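Local coordinates for histidine triad (HIT) protein (Clostridium difficile, PDB 4EGU), which binds zinc and guanosine monophosphate and, as a histidine triad family member, is probably a nucleotide-processing hydrolase or transferase, although its function has not been established, at residues Lys46-Ser51 / Val98-Tyr103; Pro35-His40 / Ala107-Pro112; Asp25-Phe30 / Ser64-Val69; Ile87-Ser92 / His102-Ala107. All blocks are in the same frame, centred on the assembly; numbering follows the deposited sequence. Where two conformers were deposited one is given.

Contact 1: residues Lys46-Ser51 / Val98-Tyr103; sequences KKHYDS and VKHLHY. With ZN (zinc ion), chain D; 5GP (guanosine-5'-monophosphate), chain C.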
# COMPACT_ATOMS: atom_id res chain seq x y z
N LYS A 46 -2.55 -1.22 -16.56
CA LYS A 46 -3.22 -0.82 -17.79
C LYS A 46 -4.66 -1.36 -17.82
O LYS A 46 -5.56 -0.68 -18.31
CB LYS A 46 -2.42 -1.29 -19.00
CG LYS A 46 -1.12 -0.51 -19.14
CD LYS A 46 -0.27 -0.96 -20.32
CE LYS A 46 0.86 0.04 -20.55
NZ LYS A 46 1.71 -0.35 -21.68
N LYS A 47 -4.88 -2.56 -17.28
CA LYS A 47 -6.22 -3.11 -17.12
C LYS A 47 -6.98 -2.31 -16.07
O LYS A 47 -6.44 -1.96 -15.02
CB LYS A 47 -6.15 -4.58 -16.69
CG LYS A 47 -7.50 -5.22 -16.41
CD LYS A 47 -7.40 -6.74 -16.16
CE LYS A 47 -8.73 -7.37 -15.76
NZ LYS A 47 -9.72 -7.27 -16.85
N HIS A 48 -8.24 -2.00 -16.34
CA HIS A 48 -9.09 -1.29 -15.39
C HIS A 48 -9.71 -2.23 -14.35
O HIS A 48 -10.44 -3.16 -14.68
CB HIS A 48 -10.22 -0.58 -16.16
CG HIS A 48 -11.12 0.21 -15.27
ND1 HIS A 48 -11.02 1.58 -15.13
CD2 HIS A 48 -12.10 -0.20 -14.44
CE1 HIS A 48 -11.93 1.98 -14.26
NE2 HIS A 48 -12.59 0.92 -13.82
N TYR A 49 -9.43 -1.93 -13.09
CA TYR A 49 -10.16 -2.43 -11.94
C TYR A 49 -10.67 -1.21 -11.20
O TYR A 49 -9.93 -0.23 -11.04
CB TYR A 49 -9.24 -3.21 -10.98
CG TYR A 49 -8.67 -4.46 -11.50
CD1 TYR A 49 -9.41 -5.64 -11.43
CD2 TYR A 49 -7.38 -4.51 -11.96
CE1 TYR A 49 -8.89 -6.83 -11.85
CE2 TYR A 49 -6.84 -5.69 -12.40
CZ TYR A 49 -7.60 -6.85 -12.34
OH TYR A 49 -7.04 -8.03 -12.77
N ASP A 50 -11.90 -1.23 -10.70
CA ASP A 50 -12.44 -0.04 -10.08
C ASP A 50 -11.69 0.33 -8.78
O ASP A 50 -11.58 1.50 -8.44
CB ASP A 50 -13.93 -0.21 -9.72
CG ASP A 50 -14.86 -0.32 -10.91
OD1 ASP A 50 -14.49 0.04 -12.03
OD2 ASP A 50 -16.02 -0.75 -10.69
N SER A 51 -11.21 -0.68 -8.05
CA SER A 51 -10.59 -0.51 -6.74
C SER A 51 -10.00 -1.83 -6.30
O SER A 51 -10.23 -2.87 -6.93
CB SER A 51 -11.61 -0.07 -5.69
OG SER A 51 -12.43 -1.15 -5.28
N VAL A 98 -10.36 8.77 -8.20
CA VAL A 98 -10.26 8.13 -9.52
C VAL A 98 -10.42 6.64 -9.34
O VAL A 98 -9.60 5.98 -8.68
CB VAL A 98 -8.95 8.43 -10.23
CG1 VAL A 98 -8.90 7.71 -11.57
CG2 VAL A 98 -8.78 9.94 -10.43
N LYS A 99 -11.50 6.11 -9.91
CA LYS A 99 -11.91 4.73 -9.69
C LYS A 99 -11.26 3.80 -10.72
O LYS A 99 -11.94 3.10 -11.50
CB LYS A 99 -13.44 4.62 -9.65
CG LYS A 99 -14.06 5.35 -8.47
CD LYS A 99 -15.58 5.24 -8.50
CE LYS A 99 -16.24 6.01 -7.36
NZ LYS A 99 -17.73 5.92 -7.41
N HIS A 100 -9.93 3.78 -10.68
CA HIS A 100 -9.09 2.88 -11.46
C HIS A 100 -7.92 2.56 -10.54
O HIS A 100 -7.23 3.49 -10.12
CB HIS A 100 -8.59 3.57 -12.75
CG HIS A 100 -7.69 2.75 -13.61
ND1 HIS A 100 -7.98 2.49 -14.94
CD2 HIS A 100 -6.47 2.22 -13.36
CE1 HIS A 100 -6.98 1.81 -15.45
NE2 HIS A 100 -6.05 1.64 -14.52
N LEU A 101 -7.71 1.28 -10.22
CA LEU A 101 -6.67 0.88 -9.27
C LEU A 101 -5.39 1.67 -9.47
O LEU A 101 -4.80 1.70 -10.56
CB LEU A 101 -6.32 -0.60 -9.41
CG LEU A 101 -5.40 -1.15 -8.31
CD1 LEU A 101 -6.17 -1.32 -6.98
CD2 LEU A 101 -4.77 -2.43 -8.74
N HIS A 102 -4.88 2.24 -8.40
CA HIS A 102 -3.63 2.97 -8.44
C HIS A 102 -2.99 2.99 -7.08
O HIS A 102 -3.68 3.02 -6.06
CB HIS A 102 -3.88 4.45 -8.92
CG HIS A 102 -4.82 5.23 -8.05
ND1 HIS A 102 -6.17 5.16 -8.24
CD2 HIS A 102 -4.63 6.11 -7.03
CE1 HIS A 102 -6.79 5.94 -7.36
NE2 HIS A 102 -5.87 6.53 -6.62
N TYR A 103 -1.67 3.02 -7.08
CA TYR A 103 -0.89 3.21 -5.88
C TYR A 103 -0.14 4.52 -5.99
O TYR A 103 0.45 4.83 -7.01
CB TYR A 103 0.10 2.04 -5.68
CG TYR A 103 -0.60 0.81 -5.18
CD1 TYR A 103 -1.44 0.06 -5.97
CD2 TYR A 103 -0.49 0.44 -3.85
CE1 TYR A 103 -2.13 -1.05 -5.45
CE2 TYR A 103 -1.16 -0.67 -3.32
CZ TYR A 103 -1.97 -1.40 -4.13
OH TYR A 103 -2.67 -2.47 -3.63
ZN ZN D . -9.73 2.93 -15.98
P 5GP C . -7.05 9.40 -5.42
O1P 5GP C . -7.37 10.52 -4.46
O2P 5GP C . -8.19 8.94 -6.29
O3P 5GP C . -6.46 8.26 -4.70
O5' 5GP C . -5.84 9.85 -6.31
C5' 5GP C . -6.04 10.30 -7.63
C4' 5GP C . -4.91 11.16 -8.04
O4' 5GP C . -5.00 11.38 -9.45
C3' 5GP C . -4.89 12.54 -7.38
O3' 5GP C . -3.74 12.67 -6.54
C2' 5GP C . -4.80 13.52 -8.58
O2' 5GP C . -3.91 14.61 -8.40
C1' 5GP C . -4.39 12.61 -9.74
N9 5GP C . -4.87 13.03 -11.05
C8 5GP C . -6.15 13.31 -11.34
N7 5GP C . -6.27 13.63 -12.65
C5 5GP C . -5.03 13.52 -13.18
C6 5GP C . -4.55 13.73 -14.47
O6 5GP C . -5.28 14.10 -15.44
N1 5GP C . -3.24 13.51 -14.62
C2 5GP C . -2.41 13.12 -13.62
N2 5GP C . -1.11 12.95 -13.92
N3 5GP C . -2.83 12.93 -12.36
C4 5GP C . -4.15 13.13 -12.17
O HOH W 1 -14.50 3.20 -12.60

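Contact 2: residues Pro35-His40 / Ala107-Pro112; sequences PVAPYH and AGKKLP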
# COMPACT_ATOMS: atom_id res chain seq x y z
N PRO A 35 1.09 17.11 -7.12
CA PRO A 35 1.95 16.36 -6.18
C PRO A 35 2.01 16.90 -4.78
O PRO A 35 2.03 18.11 -4.58
CB PRO A 35 3.34 16.46 -6.85
CG PRO A 35 3.26 17.73 -7.67
CD PRO A 35 1.86 17.74 -8.21
N VAL A 36 2.06 16.01 -3.81
CA VAL A 36 2.25 16.41 -2.41
C VAL A 36 3.67 16.14 -1.85
O VAL A 36 3.95 16.39 -0.68
CB VAL A 36 1.16 15.80 -1.49
CG1 VAL A 36 -0.22 16.02 -2.09
CG2 VAL A 36 1.40 14.33 -1.27
N ALA A 37 4.57 15.65 -2.69
CA ALA A 37 5.95 15.40 -2.29
C ALA A 37 6.82 15.54 -3.54
O ALA A 37 6.29 15.54 -4.64
CB ALA A 37 6.11 13.99 -1.70
N PRO A 38 8.14 15.67 -3.35
CA PRO A 38 9.02 15.85 -4.53
C PRO A 38 8.92 14.72 -5.53
O PRO A 38 8.97 14.97 -6.72
CB PRO A 38 10.42 15.93 -3.93
CG PRO A 38 10.19 16.50 -2.62
CD PRO A 38 8.90 15.87 -2.11
N TYR A 39 8.79 13.49 -5.03
CA TYR A 39 8.31 12.38 -5.86
C TYR A 39 6.88 12.08 -5.40
O TYR A 39 6.66 11.77 -4.22
CB TYR A 39 9.20 11.13 -5.74
CG TYR A 39 10.65 11.38 -6.07
CD1 TYR A 39 11.10 11.43 -7.37
CD2 TYR A 39 11.55 11.63 -5.05
CE1 TYR A 39 12.44 11.71 -7.65
CE2 TYR A 39 12.87 11.92 -5.31
CZ TYR A 39 13.31 11.96 -6.60
OH TYR A 39 14.63 12.27 -6.83
N HIS A 40 5.94 12.22 -6.33
CA HIS A 40 4.56 11.81 -6.11
C HIS A 40 4.14 11.12 -7.40
O HIS A 40 3.84 11.77 -8.41
CB HIS A 40 3.64 12.96 -5.77
CG HIS A 40 2.26 12.50 -5.41
ND1 HIS A 40 1.32 13.34 -4.89
CD2 HIS A 40 1.69 11.28 -5.49
CE1 HIS A 40 0.21 12.66 -4.68
NE2 HIS A 40 0.40 11.41 -5.04
N ALA A 107 7.82 10.34 -1.92
CA ALA A 107 9.22 10.24 -1.51
C ALA A 107 9.93 11.57 -1.72
O ALA A 107 9.37 12.51 -2.28
CB ALA A 107 9.94 9.15 -2.30
N GLY A 108 11.18 11.62 -1.27
CA GLY A 108 12.06 12.75 -1.55
C GLY A 108 12.05 13.82 -0.49
O GLY A 108 12.65 14.86 -0.67
N LYS A 109 11.36 13.56 0.61
CA LYS A 109 11.30 14.45 1.77
C LYS A 109 10.87 13.61 2.97
O LYS A 109 10.28 12.54 2.82
CB LYS A 109 10.31 15.61 1.57
CG LYS A 109 8.85 15.21 1.54
CD LYS A 109 7.92 16.40 1.39
CE LYS A 109 7.40 16.88 2.67
NZ LYS A 109 6.38 17.92 2.46
N LYS A 110 11.14 14.14 4.16
CA LYS A 110 10.64 13.52 5.37
C LYS A 110 9.13 13.73 5.43
O LYS A 110 8.68 14.87 5.61
CB LYS A 110 11.31 14.08 6.61
CG LYS A 110 10.72 13.54 7.93
CD LYS A 110 10.84 12.03 8.06
CE LYS A 110 10.72 11.55 9.52
NZ LYS A 110 9.32 11.20 9.93
N LEU A 111 8.33 12.67 5.27
CA LEU A 111 6.89 12.83 5.12
C LEU A 111 6.21 12.99 6.47
O LEU A 111 6.60 12.36 7.44
CB LEU A 111 6.30 11.61 4.41
CG LEU A 111 6.82 11.36 3.01
CD1 LEU A 111 6.41 9.97 2.55
CD2 LEU A 111 6.31 12.41 2.03
N PRO A 112 5.17 13.85 6.54
CA PRO A 112 4.37 13.93 7.76
C PRO A 112 3.47 12.69 7.92
O PRO A 112 3.13 12.07 6.93
CB PRO A 112 3.51 15.17 7.53
CG PRO A 112 3.34 15.20 6.05
CD PRO A 112 4.65 14.76 5.49
O HOH W 2 3.59 18.66 0.94
O HOH W 3 4.58 15.57 1.91

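Contact 3: residues Asp25-Phe30 / Ser64-Val69; sequences DRVLAF and SHIHVV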
# COMPACT_ATOMS: atom_id res chain seq x y z
N ASP A 25 4.41 -3.89 -20.41
CA ASP A 25 3.20 -4.36 -21.06
C ASP A 25 1.96 -4.33 -20.18
O ASP A 25 0.86 -4.41 -20.71
CB ASP A 25 3.38 -5.78 -21.61
CG ASP A 25 3.68 -6.81 -20.52
OD1 ASP A 25 4.23 -6.47 -19.46
OD2 ASP A 25 3.35 -8.00 -20.76
N ARG A 26 2.12 -4.20 -18.87
CA ARG A 26 1.06 -4.40 -17.85
C ARG A 26 0.78 -3.18 -17.00
O ARG A 26 -0.31 -3.08 -16.44
CB ARG A 26 1.46 -5.50 -16.85
CG ARG A 26 1.36 -6.92 -17.35
CD ARG A 26 1.77 -7.92 -16.27
NE ARG A 26 0.71 -8.13 -15.28
CZ ARG A 26 0.88 -8.76 -14.12
NH1 ARG A 26 2.07 -9.24 -13.79
NH2 ARG A 26 -0.15 -8.92 -13.29
N VAL A 27 1.79 -2.33 -16.78
CA VAL A 27 1.75 -1.28 -15.77
C VAL A 27 2.36 -0.03 -16.36
O VAL A 27 3.31 -0.07 -17.14
CB VAL A 27 2.54 -1.73 -14.50
CG1 VAL A 27 2.84 -0.56 -13.58
CG2 VAL A 27 1.76 -2.81 -13.73
N LEU A 28 1.82 1.11 -15.96
CA LEU A 28 2.35 2.42 -16.26
C LEU A 28 2.48 3.18 -14.93
O LEU A 28 1.63 3.08 -14.07
CB LEU A 28 1.41 3.23 -17.19
CG LEU A 28 1.78 4.67 -17.55
CD1 LEU A 28 2.93 4.73 -18.54
CD2 LEU A 28 0.57 5.35 -18.13
N ALA A 29 3.53 3.96 -14.80
CA ALA A 29 3.65 4.90 -13.69
C ALA A 29 3.89 6.28 -14.24
O ALA A 29 4.61 6.43 -15.25
CB ALA A 29 4.76 4.53 -12.71
N PHE A 30 3.31 7.29 -13.61
CA PHE A 30 3.38 8.64 -14.11
C PHE A 30 3.27 9.61 -12.94
O PHE A 30 2.77 9.27 -11.87
CB PHE A 30 2.28 8.89 -15.20
CG PHE A 30 0.86 8.57 -14.75
CD1 PHE A 30 0.35 7.27 -14.78
CD2 PHE A 30 0.04 9.57 -14.26
CE1 PHE A 30 -0.94 7.00 -14.34
CE2 PHE A 30 -1.26 9.30 -13.83
CZ PHE A 30 -1.74 8.01 -13.86
N SER A 64 1.47 -7.48 -6.65
CA SER A 64 2.88 -7.81 -6.49
C SER A 64 3.71 -7.17 -7.62
O SER A 64 4.77 -6.62 -7.35
CB SER A 64 3.11 -9.29 -6.34
OG SER A 64 2.66 -9.97 -7.44
N HIS A 65 3.20 -7.22 -8.85
CA HIS A 65 3.94 -6.61 -9.93
C HIS A 65 4.06 -5.09 -9.72
O HIS A 65 5.14 -4.53 -9.94
CB HIS A 65 3.34 -6.93 -11.29
CG HIS A 65 4.22 -6.48 -12.40
ND1 HIS A 65 5.54 -6.89 -12.55
CD2 HIS A 65 4.00 -5.59 -13.39
CE1 HIS A 65 6.06 -6.30 -13.62
NE2 HIS A 65 5.14 -5.51 -14.15
N ILE A 66 2.98 -4.44 -9.29
CA ILE A 66 3.05 -3.04 -8.97
C ILE A 66 4.14 -2.75 -7.94
O ILE A 66 4.84 -1.75 -8.04
CB ILE A 66 1.66 -2.55 -8.52
CG1 ILE A 66 0.74 -2.41 -9.75
CG2 ILE A 66 1.74 -1.27 -7.71
CD1 ILE A 66 -0.73 -2.16 -9.39
N HIS A 67 4.27 -3.61 -6.92
CA HIS A 67 5.29 -3.41 -5.90
C HIS A 67 6.72 -3.64 -6.40
O HIS A 67 7.63 -2.94 -5.96
CB HIS A 67 4.98 -4.23 -4.65
CG HIS A 67 3.92 -3.59 -3.80
ND1 HIS A 67 2.58 -3.56 -4.12
CD2 HIS A 67 4.02 -2.88 -2.64
CE1 HIS A 67 1.93 -2.87 -3.17
NE2 HIS A 67 2.78 -2.46 -2.27
N VAL A 68 6.93 -4.60 -7.31
CA VAL A 68 8.23 -4.70 -7.97
C VAL A 68 8.55 -3.38 -8.70
O VAL A 68 9.67 -2.88 -8.62
CB VAL A 68 8.28 -5.91 -8.92
CG1 VAL A 68 9.55 -5.85 -9.79
CG2 VAL A 68 8.22 -7.20 -8.12
N VAL A 69 7.56 -2.84 -9.40
CA VAL A 69 7.73 -1.57 -10.11
C VAL A 69 8.08 -0.43 -9.14
O VAL A 69 8.99 0.35 -9.42
CB VAL A 69 6.50 -1.27 -10.97
CG1 VAL A 69 6.53 0.16 -11.52
CG2 VAL A 69 6.38 -2.30 -12.08

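Contact 4: residues Ile87-Ser92 / His102-Ala107; sequences INNCGS and HYHILA. With 5GP (guanosine-5'-monophosphate), chain C.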
# COMPACT_ATOMS: atom_id res chain seq x y z
N ILE A 87 0.65 4.20 -0.82
CA ILE A 87 -0.73 4.38 -0.39
C ILE A 87 -1.69 3.88 -1.47
O ILE A 87 -1.57 4.23 -2.65
CB ILE A 87 -1.06 5.85 -0.07
CG1 ILE A 87 -0.04 6.46 0.90
CG2 ILE A 87 -2.48 5.93 0.51
CD1 ILE A 87 0.98 7.32 0.20
N ASN A 88 -2.68 3.09 -1.04
CA ASN A 88 -3.86 2.80 -1.85
C ASN A 88 -5.09 3.32 -1.12
O ASN A 88 -5.29 3.02 0.06
CB ASN A 88 -4.03 1.30 -2.13
CG ASN A 88 -5.25 1.04 -2.98
OD1 ASN A 88 -6.32 0.72 -2.47
ND2 ASN A 88 -5.11 1.19 -4.27
N ASN A 89 -5.91 4.06 -1.84
CA ASN A 89 -7.19 4.56 -1.35
C ASN A 89 -8.31 3.76 -2.01
O ASN A 89 -8.43 3.73 -3.23
CB ASN A 89 -7.33 6.03 -1.75
CG ASN A 89 -6.30 6.92 -1.10
OD1 ASN A 89 -5.82 6.66 0.00
ND2 ASN A 89 -5.93 7.98 -1.79
N CYS A 90 -9.14 3.12 -1.18
CA CYS A 90 -10.18 2.24 -1.68
C CYS A 90 -11.56 2.75 -1.26
O CYS A 90 -11.91 2.75 -0.10
CB CYS A 90 -9.97 0.82 -1.17
SG CYS A 90 -11.13 -0.37 -1.90
N GLY A 91 -12.34 3.20 -2.23
CA GLY A 91 -13.67 3.66 -1.94
C GLY A 91 -13.75 5.01 -1.29
O GLY A 91 -12.75 5.70 -1.07
N SER A 92 -14.98 5.40 -0.96
CA SER A 92 -15.26 6.76 -0.57
C SER A 92 -14.52 7.17 0.68
O SER A 92 -13.87 8.21 0.73
CB SER A 92 -16.78 6.94 -0.36
OG SER A 92 -17.04 8.16 0.32
N HIS A 102 -4.88 2.24 -8.40
CA HIS A 102 -3.63 2.97 -8.44
C HIS A 102 -2.99 2.99 -7.08
O HIS A 102 -3.68 3.02 -6.06
CB HIS A 102 -3.88 4.45 -8.92
CG HIS A 102 -4.82 5.23 -8.05
ND1 HIS A 102 -6.17 5.16 -8.24
CD2 HIS A 102 -4.63 6.11 -7.03
CE1 HIS A 102 -6.79 5.94 -7.36
NE2 HIS A 102 -5.87 6.53 -6.62
N TYR A 103 -1.67 3.02 -7.08
CA TYR A 103 -0.89 3.21 -5.88
C TYR A 103 -0.14 4.52 -5.99
O TYR A 103 0.45 4.83 -7.01
CB TYR A 103 0.10 2.04 -5.68
CG TYR A 103 -0.60 0.81 -5.18
CD1 TYR A 103 -1.44 0.06 -5.97
CD2 TYR A 103 -0.49 0.44 -3.85
CE1 TYR A 103 -2.13 -1.05 -5.45
CE2 TYR A 103 -1.16 -0.67 -3.32
CZ TYR A 103 -1.97 -1.40 -4.13
OH TYR A 103 -2.67 -2.47 -3.63
N HIS A 104 -0.16 5.27 -4.90
CA HIS A 104 0.66 6.47 -4.76
C HIS A 104 2.00 6.10 -4.15
O HIS A 104 2.04 5.39 -3.14
CB HIS A 104 0.01 7.47 -3.81
CG HIS A 104 -1.34 7.96 -4.21
ND1 HIS A 104 -1.51 9.20 -4.79
CD2 HIS A 104 -2.58 7.44 -4.00
CE1 HIS A 104 -2.80 9.38 -4.98
NE2 HIS A 104 -3.47 8.34 -4.51
N ILE A 105 3.08 6.63 -4.72
CA ILE A 105 4.39 6.63 -4.09
C ILE A 105 4.71 8.07 -3.72
O ILE A 105 4.70 8.94 -4.58
CB ILE A 105 5.53 6.15 -5.02
CG1 ILE A 105 5.22 4.88 -5.80
CG2 ILE A 105 6.81 5.97 -4.20
CD1 ILE A 105 6.29 4.59 -6.88
N LEU A 106 5.01 8.29 -2.44
CA LEU A 106 5.48 9.60 -1.95
C LEU A 106 6.92 9.45 -1.50
O LEU A 106 7.23 8.54 -0.72
CB LEU A 106 4.66 10.10 -0.78
CG LEU A 106 3.15 10.24 -1.05
CD1 LEU A 106 2.47 10.80 0.20
CD2 LEU A 106 2.81 11.07 -2.25
N ALA A 107 7.82 10.34 -1.92
CA ALA A 107 9.22 10.24 -1.51
C ALA A 107 9.93 11.57 -1.72
O ALA A 107 9.37 12.51 -2.28
CB ALA A 107 9.94 9.15 -2.30
P 5GP C . -7.05 9.40 -5.42
O1P 5GP C . -7.37 10.52 -4.46
O2P 5GP C . -8.19 8.94 -6.29
O3P 5GP C . -6.46 8.26 -4.70
O5' 5GP C . -5.84 9.85 -6.31
C5' 5GP C . -6.04 10.30 -7.63
C4' 5GP C . -4.91 11.16 -8.04
O4' 5GP C . -5.00 11.38 -9.45
C3' 5GP C . -4.89 12.54 -7.38
O3' 5GP C . -3.74 12.67 -6.54
C2' 5GP C . -4.80 13.52 -8.58
O2' 5GP C . -3.91 14.61 -8.40
C1' 5GP C . -4.39 12.61 -9.74
N9 5GP C . -4.87 13.03 -11.05
C8 5GP C . -6.15 13.31 -11.34
N7 5GP C . -6.27 13.63 -12.65
C5 5GP C . -5.03 13.52 -13.18
C6 5GP C . -4.55 13.73 -14.47
O6 5GP C . -5.28 14.10 -15.44
N1 5GP C . -3.24 13.51 -14.62
C2 5GP C . -2.41 13.12 -13.62
N2 5GP C . -1.11 12.95 -13.92
N3 5GP C . -2.83 12.93 -12.36
C4 5GP C . -4.15 13.13 -12.17
O HOH W 4 -5.61 4.48 -4.56

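Contact 1: residues Lys46-Ser51 / Val98-Tyr103
His-48 and His-100 meet at a Cys2His2 zinc site, their rings crossing obliquely with planes at 90°, and His-100 is also the first residue of the predicted histidine triad motif, His-100 to His-104. Both imidazoles use ND1 as the ligand, with His-100 ND1 2.1 Å from zinc; Cys-6 and Cys-9 complete the site. CG of His-48 is anti to the backbone N (chi1 -178°), which carries its ND1 to the metal. The ND1 atoms of His-48 and His-100 are 3.2 Å apart because they share the metal, not because they hydrogen-bond. The close-packed part lies just beside the metal. Here Leu-101 N donates to Tyr-49 O at 2.8 Å, while His-100 CA brings its hydrogen to the same oxygen from 3.2 Å, so one carbonyl ties two consecutive residues of the triad loop. On the far side of the His-100 ring, NE2 is held by Pro-45 O.

The looser margin lies toward Lys-99, the centre of an inverse gamma turn, whose chain leads away into solvent. Water 1 fills in there, donating to Lys-99 O at 2.8 Å and also to Asp-50 OD1. That carboxylate oxygen accepts His-48 NE2 at 2.8 Å, almost exactly in the ring plane; gripped by zinc at ND1 and by Asp-50 at NE2, the His-48 ring has its rotation fixed.

The same loop reaches the nucleotide: Val-98 N donates to phosphate O2P at 2.9 Å. His-102, the predicted nucleophile, is oriented by the zinc ligand's backbone, its ND1 donating in the ring plane to His-100 O at 2.7 Å with an N-H...O angle of 172°.

Contact 2: residues Pro35-His40 / Ala107-Pro112
The Tyr-39 ring presents its edge to Ala-107 and Gly-108, with the Ala-107 carbonyl carbon and Gly-108 N near the ring plane and Tyr-39 CD2 3.7 Å from Gly-108 CA; outside the two segments, the ring of Phe-79 meets it with inclined planes. The second flat group, the His-40 ring, has Val-36 N in plane at its edge, donating to His-40 ND1 at 3.0 Å. These rings flank the place where strand 39-45 begins and strand 103-107 ends in the antiparallel sheet.

Tyr-39 and Ala-107 form a hydrogen-bonded antiparallel pair. The evidence is reciprocal: Tyr-39 N reaches Ala-107 O at 3.0 Å, and Ala-107 N reaches Tyr-39 O at 2.9 Å. Their side chains share a sheet face, with CB of Tyr-39 4.0 Å from CB of Ala-107. Past this pair the chain turns at Gly-108 (phi 93°), where the lack of a side chain allows the tyrosine edge to approach the backbone.

Beyond the turn, the Lys-109 side chain crosses that of Pro-38 at about a right angle, its CB, CG and CD all close to Pro-38 CD, with Lys-109 CD 3.7 Å from Pro-38 CD. Ala-37 CB meets Leu-111 CD2 at 4.1 Å, a small apolar contact beside the dimer interface, where the Leu-111 backbone hydrogen-bonds to the second subunit and Val-36 packs on its Glu-115.

A bend at chi3 (-96°) turns the end of Lys-109 back toward the Val-36 carbonyl, which it meets through water: water 3 donates to Val-36 O and accepts from Lys-109 NZ at 3.0 Å.

Contact 3: residues Asp25-Phe30 / Ser64-Val69
Val-27 lays its CG2 methyl against the edge of the His-65 imidazole, 3.6 Å from His-65 CD2 and near the ring plane. The same methyl reaches Ile-66 CG1 at 4.1 Å, and the other branch, CG1, meets Val-69 CG2 at 4.2 Å, so this one valine spans a full turn of the helix. The contact packs helix 61-77 on the antiparallel sheet: the axes of strand 27-30 and helix 64-69 approach to 9.7 Å at 43°.

His-65 is contacted on more than one side, though it stays partly exposed. Val-69 CG2 sits over one ring face, offset toward the rim. Arg-26 crosses His-65 obliquely, NH1 lying 3.6 Å from His-65 CB, with guanidinium and imidazole planes just 12° apart. CG of His-65 is trans to its own backbone N (chi1 -171°), which directs the ring from the helix toward the strand; NE2 is hydrogen-bonded to Asp-24 OD2 in the turn before it.

No hydrogen bond joins the two segments, so their cohesion rests on apolar and van der Waals contact. The neighbouring Asp-24 carboxylate would probably favour a protonated His-65, whereas the nearby Arg-26 guanidinium may oppose it.

Contact 4: residues Ile87-Ser92 / His102-Ala107
The last three residues of the predicted histidine triad motif run from His-102 into strand 103-107, which pairs antiparallel with strand 84-90 beside the phosphate of bound GMP. Ile-87 and His-104 form a hydrogen-bonded pair: Ile-87 N donates to His-104 O at 3.0 Å and His-104 N to Ile-87 O at 2.9 Å. From this pair the side chains of His-104 and Ile-87 rise on one face of the sheet, where Ile-87 CD1 touches Leu-106 CD1 at 3.8 Å.

Next along the strand, Asn-88 faces the other way and does two jobs. Its CG is anti to the backbone N (chi1 -180°), which sends ND2 to His-102 O at 2.9 Å, 40° above the carbonyl plane, while CB stays over one face of the Tyr-103 ring, 4.0 Å from the centroid. Water 4 also donates to His-102 O and accepts from Asn-89 N, bridging Asn-89 to His-102, just ahead of strand 103-107, where the two segments move apart.

Three nitrogens converge on the phosphate oxygen O3P of GMP: His-102 NE2 at 2.7 Å, His-104 NE2 at 3.0 Å and Asn-89 ND2 at 3.0 Å. Both histidines approach with O3P near their ring planes, as expected for N-H donors. Second-shell partners position two of these donors: His-40 bonds to His-104 ND1, and Arg-85 of the second subunit to Asn-89 OD1.

Strand 103-107 lies between strands 39-45 and 84-90; the latter pairs onward with a strand of the second subunit, continuing the sheet across the dimer, while Tyr-103 packs on Val-63 and Ile-66 of helix 61-77.

Overall arrangement
From the N terminus, contact 3 opens first: strand 27-31 is joined to helix 61-77, closing a loop that contains strand 39-45. Contact 2 starts within that loop and crosses it, linking the start of strand 39-45 to the end of strand 103-107 near the C terminus. Contact 1 begins just after strand 39-45, also crosses contact 3, and nests inside contact 2 on the opposite side of the chain's centre. Contact 4 is a short closure, nested in contact 2, in series after contact 3, and sharing His-102 and Tyr-103 with contact 1. The sheet unites contacts 2, 3 and 4, while contacts 1 and 4 both reach the nucleotide.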